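Serine-pyruvate aminotransferase (AgxT) (PDB 3ZRP) uses pyridoxal 5'-phosphate as cofactor and probably transfers amino groups from serine to pyruvate and from alanine to glyoxylate, as a class-V aminotransferase. Local coordinates at residues L44-M48 with I259-E265; M48-Y54 with V173-N179; N53-I59 with G198-P204; V168-E172 with R267-H271. All coordinates share one frame; numbering follows the deposited sequence. Where two conformers were deposited one is given.

Interactions 1 to 3 follow the chain from the end of helix 31-48 into strand 55-60, and interaction 4 adjoins interaction 1, V168 packing on V47 and M48. Interactions 1 and 2 share M48, and interactions 2 and 3 share N53 and Y54; R45 of interaction 1 reaches Y54 with a probable hydrogen bond, NE to O 2.8 Å. Interactions 1 and 4 both use helix 264-284, and a salt bridge from E262 OE2, on helix 246-262, to R270 NE (2.8 Å) ties them. Interactions 3 and 4 do not touch (centres about 20 Å apart). G198 lies about 7 Å from the pyridoxal 5'-phosphate, the E171 and M48 side chains about 11 and 12 Å, and the I259 side chain about 12 Å from that of cofactor-binding Q188.

Interaction 1: residues L44-M48 with I259-E265; sequences LRYVM and IEKEGIE
Y46 reaches across from the last turn of helix 31-48 and sets its hydroxyl at the junction of helices 246-262 and 264-284, where I264 N donates a nearly straight bond to Y46 OH (3.0 Å, 165°). I264 opens helix 264-284, so its N-H lies in a first turn that offers no acceptor of its own; the phenol supplies one. The same residue packs with its CG2 branch, which sits 3.6 Å from Y46 CZ as the two side chains slide past each other in opposite directions. Deeper in, V47 CG1 meets I259 CG2 at 3.8 Å, the two chains crossing at about a right angle; this apolar end is buried and tight. The outer side is looser and wetter. There the carboxylate of E260 lies flat over one face of the Y46 ring, the planes 6° apart and E260 OE1 4.0 Å from Y46 CG. A water in the ring plane is 2.7 Å from Y46 OH and gives a weak bond to E265 OE1. With CG anti to the backbone N (chi1 175°), the Y46 ring extends far enough to touch G263, whose positive phi would jam a side chain against the preceding carbonyl. The arrangement is a glycine-broken helix-helix junction, G263 ending one helix and standing at the N-cap position of the next, fastened to a neighbouring helix by a tyrosine.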
# COMPACT_ATOMS: atom_id res chain seq x y z
N LEU A 44 -8.52 3.80 -15.91
CA LEU A 44 -9.44 2.86 -15.27
C LEU A 44 -10.81 2.87 -15.95
O LEU A 44 -11.36 1.81 -16.23
CB LEU A 44 -9.58 3.15 -13.76
CG LEU A 44 -10.15 2.05 -12.85
CD1 LEU A 44 -9.48 0.68 -13.03
CD2 LEU A 44 -10.05 2.47 -11.39
N ARG A 45 -11.35 4.06 -16.24
CA ARG A 45 -12.63 4.15 -16.96
C ARG A 45 -12.54 3.46 -18.32
O ARG A 45 -13.46 2.75 -18.74
CB ARG A 45 -13.07 5.60 -17.14
CG ARG A 45 -13.55 6.29 -15.88
CD ARG A 45 -14.49 7.45 -16.24
NE ARG A 45 -14.70 8.38 -15.13
CZ ARG A 45 -13.84 9.32 -14.77
NH1 ARG A 45 -12.71 9.47 -15.44
NH2 ARG A 45 -14.10 10.11 -13.75
N TYR A 46 -11.42 3.70 -19.01
CA TYR A 46 -11.18 3.13 -20.33
C TYR A 46 -11.15 1.59 -20.33
O TYR A 46 -11.87 0.96 -21.11
CB TYR A 46 -9.90 3.76 -20.92
CG TYR A 46 -9.49 3.16 -22.25
CD1 TYR A 46 -10.20 3.46 -23.43
CD2 TYR A 46 -8.40 2.30 -22.34
CE1 TYR A 46 -9.84 2.88 -24.65
CE2 TYR A 46 -8.03 1.72 -23.54
CZ TYR A 46 -8.76 2.02 -24.69
OH TYR A 46 -8.38 1.45 -25.88
N VAL A 47 -10.36 0.98 -19.44
CA VAL A 47 -10.25 -0.49 -19.44
C VAL A 47 -11.49 -1.19 -18.84
O VAL A 47 -11.76 -2.36 -19.13
CB VAL A 47 -8.95 -1.00 -18.74
CG1 VAL A 47 -7.71 -0.41 -19.40
CG2 VAL A 47 -8.97 -0.70 -17.23
N MET A 48 -12.24 -0.48 -18.01
CA MET A 48 -13.48 -1.04 -17.48
C MET A 48 -14.71 -0.68 -18.30
O MET A 48 -15.81 -1.17 -18.03
CB MET A 48 -13.65 -0.66 -16.03
CG MET A 48 -12.89 -1.61 -15.13
SD MET A 48 -12.84 -0.98 -13.47
CE MET A 48 -11.78 -2.17 -12.67
N ILE A 259 -1.41 0.53 -22.70
CA ILE A 259 -2.68 -0.18 -22.92
C ILE A 259 -3.55 0.57 -23.94
O ILE A 259 -4.10 -0.05 -24.86
CB ILE A 259 -3.45 -0.43 -21.58
CG1 ILE A 259 -2.69 -1.44 -20.71
CG2 ILE A 259 -4.87 -0.91 -21.84
CD1 ILE A 259 -3.25 -1.63 -19.29
N GLU A 260 -3.64 1.89 -23.79
CA GLU A 260 -4.42 2.69 -24.73
C GLU A 260 -3.77 2.67 -26.12
O GLU A 260 -4.47 2.60 -27.13
CB GLU A 260 -4.66 4.12 -24.23
CG GLU A 260 -5.68 4.89 -25.11
CD GLU A 260 -6.69 5.73 -24.31
OE1 GLU A 260 -6.60 5.79 -23.06
OE2 GLU A 260 -7.59 6.32 -24.94
N LYS A 261 -2.44 2.70 -26.17
CA LYS A 261 -1.71 2.59 -27.43
C LYS A 261 -2.02 1.28 -28.18
O LYS A 261 -2.31 1.31 -29.38
CB LYS A 261 -0.21 2.77 -27.21
CG LYS A 261 0.65 2.66 -28.46
CD LYS A 261 2.08 3.00 -28.16
CE LYS A 261 2.99 1.89 -28.63
NZ LYS A 261 4.05 2.45 -29.49
N GLU A 262 -1.97 0.14 -27.48
CA GLU A 262 -2.35 -1.14 -28.09
C GLU A 262 -3.84 -1.16 -28.45
O GLU A 262 -4.23 -1.72 -29.49
CB GLU A 262 -1.99 -2.32 -27.17
CG GLU A 262 -2.60 -3.66 -27.64
CD GLU A 262 -2.09 -4.86 -26.89
OE1 GLU A 262 -1.77 -4.74 -25.70
OE2 GLU A 262 -2.04 -5.96 -27.49
N GLY A 263 -4.66 -0.55 -27.60
CA GLY A 263 -6.11 -0.59 -27.72
C GLY A 263 -6.66 -1.74 -26.92
O GLY A 263 -6.18 -2.88 -27.05
N ILE A 264 -7.67 -1.47 -26.10
CA ILE A 264 -8.23 -2.49 -25.20
C ILE A 264 -8.85 -3.67 -25.94
O ILE A 264 -8.67 -4.83 -25.54
CB ILE A 264 -9.22 -1.86 -24.15
CG1 ILE A 264 -9.62 -2.90 -23.07
CG2 ILE A 264 -10.42 -1.20 -24.86
CD1 ILE A 264 -8.40 -3.46 -22.24
N GLU A 265 -9.57 -3.41 -27.04
CA GLU A 265 -10.15 -4.51 -27.83
C GLU A 265 -9.05 -5.44 -28.38
O GLU A 265 -9.17 -6.67 -28.34
CB GLU A 265 -11.05 -3.99 -28.96
CG GLU A 265 -12.18 -3.05 -28.51
CD GLU A 265 -11.73 -1.60 -28.29
OE1 GLU A 265 -10.54 -1.28 -28.52
OE2 GLU A 265 -12.57 -0.77 -27.88
O HOH W 1 -10.10 1.99 -27.88

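Interaction 2: residues M48-Y54 with V173-N179; sequences MGASKNY and VKAEEWN
E176 throws CG anti to its backbone N (chi1 169°) and stays extended beyond it, which carries its carboxylate to S51; S51 in turn holds OG between backbone N and carbonyl carbon (chi1 70°). One oxygen takes both donors. S51 N meets E176 OE1 at 2.9 Å, nearly along the C-O axis, while S51 OG donates from 2.8 Å to the syn lone pair of E176 OE1. Two bonds on one atom are likely to fix the rotation of the carboxylate. On its way there the glutamate crosses the Y54 ring: E176 CB stands over one face, 4.0 Å from the centroid and offset toward the rim, in a CH-pi contact, and the carboxylate is turned 29° from the ring plane. Further back the two chains join through their backbones. A175 N gives M48 O an almost linear bond of 2.8 Å, and E176 N gives a weak one of 3.4 Å to G49 O. Water 2 strengthens this end by donating to G49 O and accepting from E177 N. Below, M48 CG and V173 CG1 run side by side at 3.9 Å. A side chain on G49 would press on V173 O, and its phi is positive. Such a glycine is the mark of a Schellman motif, here closing helix 31-48 against the turn that leads into strand 182-186 of the large-domain sheet.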
# COMPACT_ATOMS: atom_id res chain seq x y z
N MET A 48 -12.24 -0.48 -18.01
CA MET A 48 -13.48 -1.04 -17.48
C MET A 48 -14.71 -0.68 -18.30
O MET A 48 -15.81 -1.17 -18.03
CB MET A 48 -13.65 -0.66 -16.03
CG MET A 48 -12.89 -1.61 -15.13
SD MET A 48 -12.84 -0.98 -13.47
CE MET A 48 -11.78 -2.17 -12.67
N GLY A 49 -14.54 0.15 -19.32
CA GLY A 49 -15.64 0.54 -20.20
C GLY A 49 -16.72 1.29 -19.47
O GLY A 49 -17.79 0.74 -19.22
N ALA A 50 -16.44 2.54 -19.10
CA ALA A 50 -17.42 3.39 -18.45
C ALA A 50 -17.21 4.85 -18.81
O ALA A 50 -16.09 5.29 -19.02
CB ALA A 50 -17.37 3.20 -16.94
N SER A 51 -18.31 5.59 -18.84
CA SER A 51 -18.29 7.03 -19.07
C SER A 51 -17.88 7.76 -17.79
O SER A 51 -17.71 7.12 -16.72
CB SER A 51 -19.68 7.50 -19.51
OG SER A 51 -20.58 7.42 -18.42
N LYS A 52 -17.75 9.09 -17.90
CA LYS A 52 -17.37 9.97 -16.79
C LYS A 52 -18.40 10.01 -15.66
O LYS A 52 -18.18 10.66 -14.64
CB LYS A 52 -17.08 11.39 -17.30
CG LYS A 52 -18.32 12.24 -17.60
CD LYS A 52 -17.99 13.39 -18.56
CE LYS A 52 -18.50 14.74 -18.06
NZ LYS A 52 -19.97 14.75 -17.76
N ASN A 53 -19.52 9.31 -15.85
CA ASN A 53 -20.52 9.13 -14.80
C ASN A 53 -20.05 8.20 -13.69
O ASN A 53 -20.56 8.24 -12.56
CB ASN A 53 -21.81 8.57 -15.40
CG ASN A 53 -22.74 9.64 -15.91
OD1 ASN A 53 -22.47 10.30 -16.92
ND2 ASN A 53 -23.84 9.83 -15.20
N TYR A 54 -19.09 7.34 -14.02
CA TYR A 54 -18.55 6.37 -13.07
C TYR A 54 -17.27 6.92 -12.45
O TYR A 54 -16.44 7.50 -13.14
CB TYR A 54 -18.30 5.05 -13.78
CG TYR A 54 -19.58 4.25 -13.97
CD1 TYR A 54 -20.66 4.80 -14.68
CD2 TYR A 54 -19.71 2.97 -13.44
CE1 TYR A 54 -21.85 4.08 -14.85
CE2 TYR A 54 -20.89 2.24 -13.61
CZ TYR A 54 -21.95 2.81 -14.32
OH TYR A 54 -23.11 2.09 -14.49
N VAL A 173 -14.58 -6.37 -20.18
CA VAL A 173 -15.22 -5.81 -18.99
C VAL A 173 -16.03 -4.60 -19.44
O VAL A 173 -15.49 -3.70 -20.10
CB VAL A 173 -14.19 -5.38 -17.90
CG1 VAL A 173 -14.88 -4.58 -16.77
CG2 VAL A 173 -13.42 -6.64 -17.36
N LYS A 174 -17.32 -4.58 -19.10
CA LYS A 174 -18.22 -3.50 -19.47
C LYS A 174 -18.98 -3.03 -18.24
O LYS A 174 -20.17 -3.32 -18.09
CB LYS A 174 -19.22 -3.98 -20.55
CG LYS A 174 -18.60 -4.33 -21.90
CD LYS A 174 -18.46 -3.08 -22.78
CE LYS A 174 -17.17 -3.09 -23.58
NZ LYS A 174 -17.20 -4.10 -24.69
N ALA A 175 -18.30 -2.28 -17.37
CA ALA A 175 -18.86 -1.96 -16.06
C ALA A 175 -20.17 -1.18 -16.14
O ALA A 175 -21.12 -1.51 -15.44
CB ALA A 175 -17.81 -1.24 -15.16
N GLU A 176 -20.23 -0.16 -17.00
CA GLU A 176 -21.45 0.66 -17.12
C GLU A 176 -22.59 -0.09 -17.83
O GLU A 176 -23.73 -0.11 -17.34
CB GLU A 176 -21.15 1.99 -17.83
CG GLU A 176 -22.41 2.76 -18.23
CD GLU A 176 -22.19 4.25 -18.44
OE1 GLU A 176 -21.04 4.71 -18.57
OE2 GLU A 176 -23.21 4.96 -18.49
N GLU A 177 -22.28 -0.70 -18.97
CA GLU A 177 -23.28 -1.42 -19.75
C GLU A 177 -23.90 -2.58 -18.97
O GLU A 177 -25.11 -2.79 -19.04
CB GLU A 177 -22.68 -1.92 -21.06
CG GLU A 177 -23.73 -2.33 -22.09
CD GLU A 177 -23.13 -3.12 -23.23
OE1 GLU A 177 -22.25 -2.57 -23.94
OE2 GLU A 177 -23.53 -4.28 -23.42
N TRP A 178 -23.09 -3.30 -18.20
CA TRP A 178 -23.60 -4.39 -17.37
C TRP A 178 -24.20 -3.89 -16.05
O TRP A 178 -24.81 -4.69 -15.33
CB TRP A 178 -22.53 -5.43 -17.07
CG TRP A 178 -21.85 -6.03 -18.27
CD1 TRP A 178 -22.34 -6.09 -19.56
CD2 TRP A 178 -20.60 -6.73 -18.28
NE1 TRP A 178 -21.44 -6.72 -20.38
CE2 TRP A 178 -20.36 -7.12 -19.62
CE3 TRP A 178 -19.64 -7.02 -17.30
CZ2 TRP A 178 -19.21 -7.83 -20.01
CZ3 TRP A 178 -18.48 -7.71 -17.68
CH2 TRP A 178 -18.28 -8.12 -19.03
N ASN A 179 -24.07 -2.59 -15.78
CA ASN A 179 -24.61 -1.95 -14.57
C ASN A 179 -24.00 -2.56 -13.29
O ASN A 179 -24.71 -3.07 -12.44
CB ASN A 179 -26.16 -2.00 -14.57
CG ASN A 179 -26.81 -0.89 -13.72
OD1 ASN A 179 -26.15 -0.12 -13.01
ND2 ASN A 179 -28.14 -0.81 -13.81
O HOH W 2 -19.92 -0.48 -20.33

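Interaction 3: residues N53-I59 with G198-P204; sequences NYQPLII and GLLLLSP
The Y54 ring lies beneath the start of helix 204-212, with S203 CA and P204 CD both over one face, each 4.0 Å from the centroid. This is the face opposite the one that E176 CB covers, which makes the tyrosine a flat spacer between the 173-179 loop and the start of helix 204-212. Were a serine to stand in place of Y54, a gap would probably open there, leaving P204 and E176 without the surface they rest on. L201 turns its CG anti to the backbone N (chi1 -176°), bringing CD1 to within 3.8 Å of Y54 CB. Beyond the tyrosine the chains run antiparallel, Q55, L57 and I59 pairing with L202, L200 and G198 through six backbone bonds; this is the edge strand 55-60 of the seven-stranded mixed sheet of the fold-type I aminotransferase large domain. P56, I58, L199 and L201 face helix 31-48, and I58 CG1 lies alongside L199 CG, pointing the same way, at 4.1 Å. On the other face L57 CD1 meets L202 CD1 at 3.9 Å, the two chains crossing obliquely. I59 holds CG1 between N and carbonyl carbon (chi1 62°), which leads CD1 to L200 CD1 at 3.9 Å. Q55 bends at chi2 and donates NE2 to P56 O, 2.8 Å away.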
# COMPACT_ATOMS: atom_id res chain seq x y z
N ASN A 53 -19.52 9.31 -15.85
CA ASN A 53 -20.52 9.13 -14.80
C ASN A 53 -20.05 8.20 -13.69
O ASN A 53 -20.56 8.24 -12.56
CB ASN A 53 -21.81 8.57 -15.40
CG ASN A 53 -22.74 9.64 -15.91
OD1 ASN A 53 -22.47 10.30 -16.92
ND2 ASN A 53 -23.84 9.83 -15.20
N TYR A 54 -19.09 7.34 -14.02
CA TYR A 54 -18.55 6.37 -13.07
C TYR A 54 -17.27 6.92 -12.45
O TYR A 54 -16.44 7.50 -13.14
CB TYR A 54 -18.30 5.05 -13.78
CG TYR A 54 -19.58 4.25 -13.97
CD1 TYR A 54 -20.66 4.80 -14.68
CD2 TYR A 54 -19.71 2.97 -13.44
CE1 TYR A 54 -21.85 4.08 -14.85
CE2 TYR A 54 -20.89 2.24 -13.61
CZ TYR A 54 -21.95 2.81 -14.32
OH TYR A 54 -23.11 2.09 -14.49
N GLN A 55 -17.13 6.75 -11.13
CA GLN A 55 -16.04 7.35 -10.38
C GLN A 55 -14.89 6.36 -10.12
O GLN A 55 -15.08 5.38 -9.40
CB GLN A 55 -16.55 7.90 -9.05
CG GLN A 55 -15.46 8.48 -8.13
CD GLN A 55 -14.79 9.70 -8.74
OE1 GLN A 55 -15.40 10.76 -8.85
NE2 GLN A 55 -13.52 9.57 -9.11
N PRO A 56 -13.71 6.61 -10.71
CA PRO A 56 -12.55 5.75 -10.39
C PRO A 56 -11.88 6.15 -9.06
O PRO A 56 -11.88 7.33 -8.69
CB PRO A 56 -11.60 6.00 -11.56
CG PRO A 56 -11.93 7.47 -11.95
CD PRO A 56 -13.41 7.58 -11.78
N LEU A 57 -11.31 5.17 -8.34
CA LEU A 57 -10.46 5.46 -7.19
C LEU A 57 -9.24 4.53 -7.22
O LEU A 57 -9.36 3.35 -7.60
CB LEU A 57 -11.19 5.28 -5.85
CG LEU A 57 -12.40 6.16 -5.51
CD1 LEU A 57 -13.68 5.42 -5.83
CD2 LEU A 57 -12.41 6.65 -4.06
N ILE A 58 -8.09 5.07 -6.85
CA ILE A 58 -6.87 4.29 -6.76
C ILE A 58 -6.40 4.39 -5.30
O ILE A 58 -6.22 5.48 -4.77
CB ILE A 58 -5.84 4.80 -7.78
CG1 ILE A 58 -6.37 4.54 -9.21
CG2 ILE A 58 -4.45 4.18 -7.56
CD1 ILE A 58 -5.56 5.26 -10.32
N ILE A 59 -6.25 3.25 -4.62
CA ILE A 59 -5.95 3.28 -3.18
C ILE A 59 -4.72 2.43 -2.93
O ILE A 59 -4.38 1.62 -3.79
CB ILE A 59 -7.15 2.80 -2.30
CG1 ILE A 59 -7.52 1.34 -2.61
CG2 ILE A 59 -8.42 3.71 -2.55
CD1 ILE A 59 -8.53 0.70 -1.60
N GLY A 198 -4.69 -0.89 -5.17
CA GLY A 198 -6.00 -1.45 -5.48
C GLY A 198 -6.71 -0.40 -6.32
O GLY A 198 -6.42 0.78 -6.17
N LEU A 199 -7.57 -0.84 -7.26
CA LEU A 199 -8.25 0.08 -8.17
C LEU A 199 -9.74 -0.20 -8.21
O LEU A 199 -10.16 -1.34 -8.32
CB LEU A 199 -7.68 -0.03 -9.59
CG LEU A 199 -6.28 0.52 -9.89
CD1 LEU A 199 -5.27 -0.43 -9.38
CD2 LEU A 199 -6.11 0.71 -11.39
N LEU A 200 -10.57 0.85 -8.15
CA LEU A 200 -12.02 0.64 -8.06
C LEU A 200 -12.74 1.59 -9.00
O LEU A 200 -12.27 2.68 -9.20
CB LEU A 200 -12.53 0.87 -6.62
CG LEU A 200 -11.90 -0.07 -5.54
CD1 LEU A 200 -10.77 0.68 -4.75
CD2 LEU A 200 -12.93 -0.62 -4.60
N LEU A 201 -13.84 1.13 -9.58
CA LEU A 201 -14.74 1.99 -10.39
C LEU A 201 -16.14 1.87 -9.81
O LEU A 201 -16.69 0.78 -9.72
CB LEU A 201 -14.71 1.56 -11.85
CG LEU A 201 -15.54 2.48 -12.78
CD1 LEU A 201 -14.78 3.77 -13.02
CD2 LEU A 201 -15.84 1.78 -14.08
N LEU A 202 -16.72 3.01 -9.45
CA LEU A 202 -17.98 3.05 -8.73
C LEU A 202 -19.08 3.66 -9.59
O LEU A 202 -18.86 4.66 -10.29
CB LEU A 202 -17.84 3.86 -7.44
CG LEU A 202 -17.50 3.10 -6.14
CD1 LEU A 202 -16.18 2.44 -6.27
CD2 LEU A 202 -17.50 4.03 -4.95
N SER A 203 -20.25 3.05 -9.53
CA SER A 203 -21.44 3.56 -10.20
C SER A 203 -21.96 4.81 -9.49
O SER A 203 -21.61 5.07 -8.32
CB SER A 203 -22.52 2.49 -10.20
OG SER A 203 -23.02 2.32 -8.89
N PRO A 204 -22.82 5.59 -10.18
CA PRO A 204 -23.51 6.68 -9.49
C PRO A 204 -24.20 6.24 -8.19
O PRO A 204 -24.14 6.97 -7.19
CB PRO A 204 -24.55 7.14 -10.54
CG PRO A 204 -23.84 6.92 -11.84
CD PRO A 204 -23.06 5.62 -11.65

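Interaction 4: residues V168-E172 with R267-H271; sequences VGAEE and RIKRH
A170 presses its methyl squarely onto the imidazole of H271: CB stands over the centre of the ring, 3.4 Å from the centroid and 14° off the normal, a close CH-pi contact. H271 points CG away from its carbonyl carbon (chi1 -75°), folding the ring back along its own helix, where ND1 donates to R267 O at 2.8 Å. That carbonyl also accepts H271 N, the two donors coming from opposite faces of its plane. The far nitrogen, NE2, bonds to G342 N, so the ring probably is neutral with its proton on ND1. Substituting a leucine for H271 would remove both ring bonds and is likely to leave A170 without its flat partner and the G342 amide without an acceptor. R267 is fully extended from CG to NE, and its NE lies 2.9 Å from G169 O in a weak bond, the angle at the hydrogen only 127°; its strongest polar partner is A190 O, while E262 forms a salt bridge and W343 a cation-pi contact. I268 lays its longer branch along the loop backbone, CG1 3.7 Å from A170 O and CD1 3.8 Å from E172 CA. A170 O further receives the CA-H of I268 and a hydrogen bond from water 3. G169 has a positive phi, where a side chain would collide with the preceding carbonyl. Helix 264-284 thus packs on the loop that follows the cofactor-pocket residues D163, V165 and S166 in the fold-type I large domain, with the side chain of E171 about 11 Å from the pyridoxal 5'-phosphate.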
# COMPACT_ATOMS: atom_id res chain seq x y z
N VAL A 168 -9.51 -7.65 -15.46
CA VAL A 168 -9.43 -6.32 -16.05
C VAL A 168 -8.10 -6.16 -16.80
O VAL A 168 -7.03 -6.47 -16.27
CB VAL A 168 -9.63 -5.17 -15.00
CG1 VAL A 168 -9.50 -3.77 -15.64
CG2 VAL A 168 -10.95 -5.34 -14.27
N GLY A 169 -8.19 -5.70 -18.04
CA GLY A 169 -7.05 -5.54 -18.92
C GLY A 169 -6.82 -6.75 -19.79
O GLY A 169 -5.89 -6.76 -20.60
N ALA A 170 -7.65 -7.79 -19.64
CA ALA A 170 -7.45 -9.03 -20.42
C ALA A 170 -8.75 -9.65 -20.94
O ALA A 170 -8.78 -10.19 -22.05
CB ALA A 170 -6.67 -10.05 -19.58
N GLU A 171 -9.80 -9.62 -20.11
CA GLU A 171 -11.13 -10.16 -20.47
C GLU A 171 -11.99 -8.96 -20.79
O GLU A 171 -11.72 -7.85 -20.31
CB GLU A 171 -11.77 -10.96 -19.31
CG GLU A 171 -10.90 -12.07 -18.67
CD GLU A 171 -10.95 -13.42 -19.38
OE1 GLU A 171 -11.64 -13.57 -20.41
OE2 GLU A 171 -10.30 -14.36 -18.91
N GLU A 172 -13.03 -9.16 -21.60
CA GLU A 172 -14.02 -8.09 -21.79
C GLU A 172 -14.61 -7.67 -20.44
O GLU A 172 -15.04 -8.52 -19.65
CB GLU A 172 -15.15 -8.52 -22.72
CG GLU A 172 -16.06 -7.35 -23.07
CD GLU A 172 -17.36 -7.74 -23.80
OE1 GLU A 172 -17.72 -8.93 -23.85
OE2 GLU A 172 -18.02 -6.81 -24.31
N ARG A 267 -6.08 -5.80 -27.09
CA ARG A 267 -5.47 -6.43 -25.92
C ARG A 267 -6.27 -7.66 -25.51
O ARG A 267 -5.70 -8.72 -25.21
CB ARG A 267 -5.37 -5.42 -24.79
CG ARG A 267 -4.60 -5.89 -23.59
CD ARG A 267 -4.49 -4.73 -22.61
NE ARG A 267 -3.72 -5.10 -21.42
CZ ARG A 267 -2.39 -5.01 -21.35
NH1 ARG A 267 -1.68 -4.60 -22.41
NH2 ARG A 267 -1.76 -5.35 -20.24
N ILE A 268 -7.60 -7.52 -25.50
CA ILE A 268 -8.50 -8.63 -25.17
C ILE A 268 -8.29 -9.76 -26.19
O ILE A 268 -8.08 -10.91 -25.82
CB ILE A 268 -9.98 -8.16 -25.12
CG1 ILE A 268 -10.23 -7.29 -23.88
CG2 ILE A 268 -10.95 -9.33 -25.13
CD1 ILE A 268 -11.48 -6.40 -23.99
N LYS A 269 -8.31 -9.41 -27.48
CA LYS A 269 -8.11 -10.38 -28.56
C LYS A 269 -6.79 -11.12 -28.44
O LYS A 269 -6.75 -12.35 -28.61
CB LYS A 269 -8.23 -9.69 -29.93
CG LYS A 269 -9.66 -9.39 -30.32
CD LYS A 269 -9.74 -8.56 -31.59
CE LYS A 269 -11.16 -8.02 -31.80
NZ LYS A 269 -11.15 -6.76 -32.60
N ARG A 270 -5.72 -10.38 -28.10
CA ARG A 270 -4.41 -11.02 -27.85
C ARG A 270 -4.46 -12.04 -26.72
O ARG A 270 -3.92 -13.14 -26.87
CB ARG A 270 -3.29 -9.98 -27.60
CG ARG A 270 -1.93 -10.60 -27.13
CD ARG A 270 -0.80 -9.54 -27.14
NE ARG A 270 -1.15 -8.36 -26.33
CZ ARG A 270 -1.04 -8.31 -25.01
NH1 ARG A 270 -0.61 -9.35 -24.32
NH2 ARG A 270 -1.39 -7.20 -24.36
N HIS A 271 -5.07 -11.69 -25.57
CA HIS A 271 -5.26 -12.65 -24.49
C HIS A 271 -6.08 -13.87 -24.93
O HIS A 271 -5.73 -14.99 -24.60
CB HIS A 271 -5.92 -11.98 -23.26
CG HIS A 271 -4.98 -11.10 -22.48
ND1 HIS A 271 -4.73 -9.80 -22.83
CD2 HIS A 271 -4.20 -11.36 -21.40
CE1 HIS A 271 -3.85 -9.27 -21.99
NE2 HIS A 271 -3.52 -10.20 -21.11
O HOH W 3 -9.75 -12.52 -23.39